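Local coordinates for SAV1430 (Staphylococcus aureus subsp. aureus Mu50, PDB 2FFM), which is of unknown function but carries an Nfu/NifU N-terminal domain, consistent with a scaffold role in iron-sulfur cluster assembly, at residues A40-I45 and I54-D59. Numbering follows the deposited sequence.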
ATOM      1  N   ALA A  40       1.183  11.863  -1.568  1.00 22.56           N
ATOM      2  CA  ALA A  40       2.622  11.651  -1.440  1.00 22.51           C
ATOM      3  C   ALA A  40       2.993  10.290  -0.889  1.00 22.92           C
ATOM      4  O   ALA A  40       3.851   9.602  -1.456  1.00 24.51           O
ATOM      5  CB  ALA A  40       3.244  12.731  -0.571  1.00 22.30           C
ATOM      6  N   PHE A  41       2.370   9.890   0.216  1.00 21.90           N
ATOM      7  CA  PHE A  41       2.722   8.601   0.787  1.00 23.63           C
ATOM      8  C   PHE A  41       2.470   7.502  -0.249  1.00 23.53           C
ATOM      9  O   PHE A  41       3.192   6.506  -0.284  1.00 24.92           O
ATOM     10  CB  PHE A  41       1.971   8.348   2.114  1.00 23.49           C
ATOM     11  CG  PHE A  41       0.571   7.877   1.947  1.00 23.45           C
ATOM     12  CD1 PHE A  41      -0.475   8.786   1.816  1.00 24.62           C
ATOM     13  CD2 PHE A  41       0.301   6.513   1.883  1.00 22.53           C
ATOM     14  CE1 PHE A  41      -1.784   8.344   1.630  1.00 24.76           C
ATOM     15  CE2 PHE A  41      -0.996   6.051   1.697  1.00 23.31           C
ATOM     16  CZ  PHE A  41      -2.045   6.962   1.563  1.00 24.20           C
ATOM     17  N   ILE A  42       1.486   7.714  -1.124  1.00 23.42           N
ATOM     18  CA  ILE A  42       1.166   6.747  -2.174  1.00 24.51           C
ATOM     19  C   ILE A  42       2.295   6.595  -3.203  1.00 27.06           C
ATOM     20  O   ILE A  42       2.566   5.482  -3.677  1.00 28.41           O
ATOM     21  CB  ILE A  42      -0.122   7.130  -2.923  1.00 22.78           C
ATOM     22  CG1 ILE A  42      -1.330   7.021  -1.980  1.00 22.46           C
ATOM     23  CG2 ILE A  42      -0.287   6.257  -4.143  1.00 17.35           C
ATOM     24  CD1 ILE A  42      -1.707   5.604  -1.585  1.00 24.02           C
ATOM     25  N   ASN A  43       2.951   7.698  -3.561  1.00 26.18           N
ATOM     26  CA  ASN A  43       4.058   7.617  -4.521  1.00 26.28           C
ATOM     27  C   ASN A  43       5.284   7.014  -3.846  1.00 25.98           C
ATOM     28  O   ASN A  43       6.095   6.366  -4.491  1.00 22.89           O
ATOM     29  CB  ASN A  43       4.445   9.001  -5.064  1.00 25.32           C
ATOM     30  CG  ASN A  43       3.386   9.603  -5.956  1.00 24.78           C
ATOM     31  OD1 ASN A  43       3.235  10.827  -6.008  1.00 21.78           O
ATOM     32  ND2 ASN A  43       2.652   8.754  -6.675  1.00 22.74           N
ATOM     33  N   ASP A  44       5.429   7.240  -2.546  1.00 28.08           N
ATOM     34  CA  ASP A  44       6.586   6.688  -1.879  1.00 30.75           C
ATOM     35  C   ASP A  44       6.481   5.182  -1.785  1.00 30.35           C
ATOM     36  O   ASP A  44       7.480   4.487  -1.903  1.00 32.07           O
ATOM     37  CB  ASP A  44       6.776   7.313  -0.498  1.00 31.91           C
ATOM     38  CG  ASP A  44       7.234   8.771  -0.577  1.00 34.65           C
ATOM     39  OD1 ASP A  44       7.673   9.222  -1.667  1.00 35.86           O
ATOM     40  OD2 ASP A  44       7.167   9.470   0.457  1.00 36.30           O
ATOM     41  N   ILE A  45       5.272   4.669  -1.601  1.00 30.01           N
ATOM     42  CA  ILE A  45       5.094   3.231  -1.516  1.00 29.90           C
ATOM     43  C   ILE A  45       5.380   2.585  -2.874  1.00 30.78           C
ATOM     44  O   ILE A  45       6.088   1.585  -2.947  1.00 32.70           O
ATOM     45  CB  ILE A  45       3.664   2.880  -1.031  1.00 28.93           C
ATOM     46  CG1 ILE A  45       3.476   3.415   0.391  1.00 28.69           C
ATOM     47  CG2 ILE A  45       3.439   1.371  -1.076  1.00 25.32           C
ATOM     48  CD1 ILE A  45       2.127   3.120   1.012  1.00 28.75           C
ATOM     49  N   ILE A  54      -1.355  -0.563  -5.861  1.00 30.34           N
ATOM     50  CA  ILE A  54      -1.971  -0.218  -4.585  1.00 29.59           C
ATOM     51  C   ILE A  54      -3.467   0.021  -4.735  1.00 28.43           C
ATOM     52  O   ILE A  54      -3.892   0.784  -5.591  1.00 29.13           O
ATOM     53  CB  ILE A  54      -1.345   1.074  -3.988  1.00 30.59           C
ATOM     54  CG1 ILE A  54       0.149   0.870  -3.756  1.00 29.28           C
ATOM     55  CG2 ILE A  54      -2.033   1.442  -2.676  1.00 27.04           C
ATOM     56  CD1 ILE A  54       0.446  -0.251  -2.793  1.00 34.91           C
ATOM     57  N   PHE A  55      -4.261  -0.652  -3.912  1.00 28.95           N
ATOM     58  CA  PHE A  55      -5.706  -0.464  -3.926  1.00 27.47           C
ATOM     59  C   PHE A  55      -5.990   0.328  -2.667  1.00 27.96           C
ATOM     60  O   PHE A  55      -5.686  -0.131  -1.572  1.00 26.12           O
ATOM     61  CB  PHE A  55      -6.445  -1.799  -3.857  1.00 25.59           C
ATOM     62  CG  PHE A  55      -7.949  -1.664  -3.832  1.00 22.87           C
ATOM     63  CD1 PHE A  55      -8.632  -1.119  -4.914  1.00 20.06           C
ATOM     64  CD2 PHE A  55      -8.684  -2.127  -2.741  1.00 20.91           C
ATOM     65  CE1 PHE A  55     -10.028  -1.046  -4.915  1.00 21.33           C
ATOM     66  CE2 PHE A  55     -10.078  -2.058  -2.733  1.00 20.46           C
ATOM     67  CZ  PHE A  55     -10.752  -1.518  -3.821  1.00 20.44           C
ATOM     68  N   HIS A  56      -6.570   1.514  -2.826  1.00 29.88           N
ATOM     69  CA  HIS A  56      -6.864   2.384  -1.696  1.00 30.92           C
ATOM     70  C   HIS A  56      -8.350   2.701  -1.577  1.00 31.70           C
ATOM     71  O   HIS A  56      -8.935   3.288  -2.487  1.00 32.98           O
ATOM     72  CB  HIS A  56      -6.083   3.694  -1.835  1.00 30.87           C
ATOM     73  CG  HIS A  56      -6.169   4.575  -0.628  1.00 30.27           C
ATOM     74  ND1 HIS A  56      -5.688   5.866  -0.616  1.00 29.32           N
ATOM     75  CD2 HIS A  56      -6.656   4.341   0.612  1.00 31.13           C
ATOM     76  CE1 HIS A  56      -5.873   6.388   0.583  1.00 30.48           C
ATOM     77  NE2 HIS A  56      -6.459   5.484   1.348  1.00 31.97           N
ATOM     78  N   VAL A  57      -8.954   2.339  -0.448  1.00 32.23           N
ATOM     79  CA  VAL A  57     -10.378   2.597  -0.240  1.00 33.22           C
ATOM     80  C   VAL A  57     -10.761   2.589   1.231  1.00 34.07           C
ATOM     81  O   VAL A  57     -10.307   1.739   1.979  1.00 35.90           O
ATOM     82  CB  VAL A  57     -11.243   1.556  -0.975  1.00 31.93           C
ATOM     83  CG1 VAL A  57     -11.085   0.200  -0.333  1.00 31.86           C
ATOM     84  CG2 VAL A  57     -12.688   1.996  -0.968  1.00 33.04           C
HETATM   85  N   MSE A  58     -11.599   3.532   1.645  1.00 36.42           N
HETATM   86  CA  MSE A  58     -12.023   3.596   3.036  1.00 41.34           C
HETATM   87  C   MSE A  58     -10.833   3.853   3.981  1.00 41.79           C
HETATM   88  O   MSE A  58     -10.141   4.867   3.848  1.00 43.17           O
HETATM   89  CB  MSE A  58     -12.763   2.295   3.423  1.00 46.38           C
HETATM   90  CG  MSE A  58     -14.161   2.128   2.765  1.00 54.34           C
HETATM   91 SE   MSE A  58     -15.085   0.405   3.083  1.00 66.59          SE
HETATM   92  CE  MSE A  58     -14.642  -0.541   1.462  1.00 62.17           C
ATOM     93  N   ASP A  59     -10.593   2.942   4.924  1.00 41.34           N
ATOM     94  CA  ASP A  59      -9.506   3.087   5.904  1.00 40.98           C
ATOM     95  C   ASP A  59      -8.333   2.128   5.689  1.00 39.97           C
ATOM     96  O   ASP A  59      -7.632   1.784   6.644  1.00 39.81           O
ATOM     97  CB  ASP A  59     -10.056   2.873   7.319  1.00 42.22           C
ATOM     98  CG  ASP A  59     -10.410   1.412   7.600  1.00 44.06           C
ATOM     99  OD1 ASP A  59     -10.931   0.735   6.687  1.00 44.01           O
ATOM    100  OD2 ASP A  59     -10.179   0.933   8.738  1.00 45.92           O
TER
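Ile42, Ile45 and Phe41 of helix 40-46 meet Ile54 and His56 of strand 51-57, joining helix to sheet in this alpha-beta Nfu/NifU N-terminal domain. The short helix packs over a five-stranded antiparallel sheet and runs nearly antiparallel to the strand, with the segment axes at 158° and 10.7 Å apart at their closest. Ile54 and His56, two residues apart, both set off from the strand toward the helix. At one end Ile45 and Ile54 cross at about a right angle: the CG2 branch of Ile45 lies 3.8 Å from CD1 of Ile54. Next along, Ile42 touches both strand residues through its CD1 methyl. Ile42 CD1 comes within 4.3 Å of Ile54 CG2. The same methyl makes a van der Waals approach to the imidazole, with Ile42 CD1 4.1 Å from His56 ND1. Ile42 CG1 also lies over one face of the Phe41 ring, 3.6 Å above the plane and offset toward its rim. Ile61 of the neighbouring strand 60-65 touches Ile45, Ile54 and His56, while Tyr31 of strand 29-31 touches Ile42 and His56. His56 extends toward the helix with CG anti to its own N (chi1 -172°), which brings the imidazole to the rim of the Phe41 ring: His56 CE1 lies near the phenyl plane, 4.0 Å from Phe41 CZ.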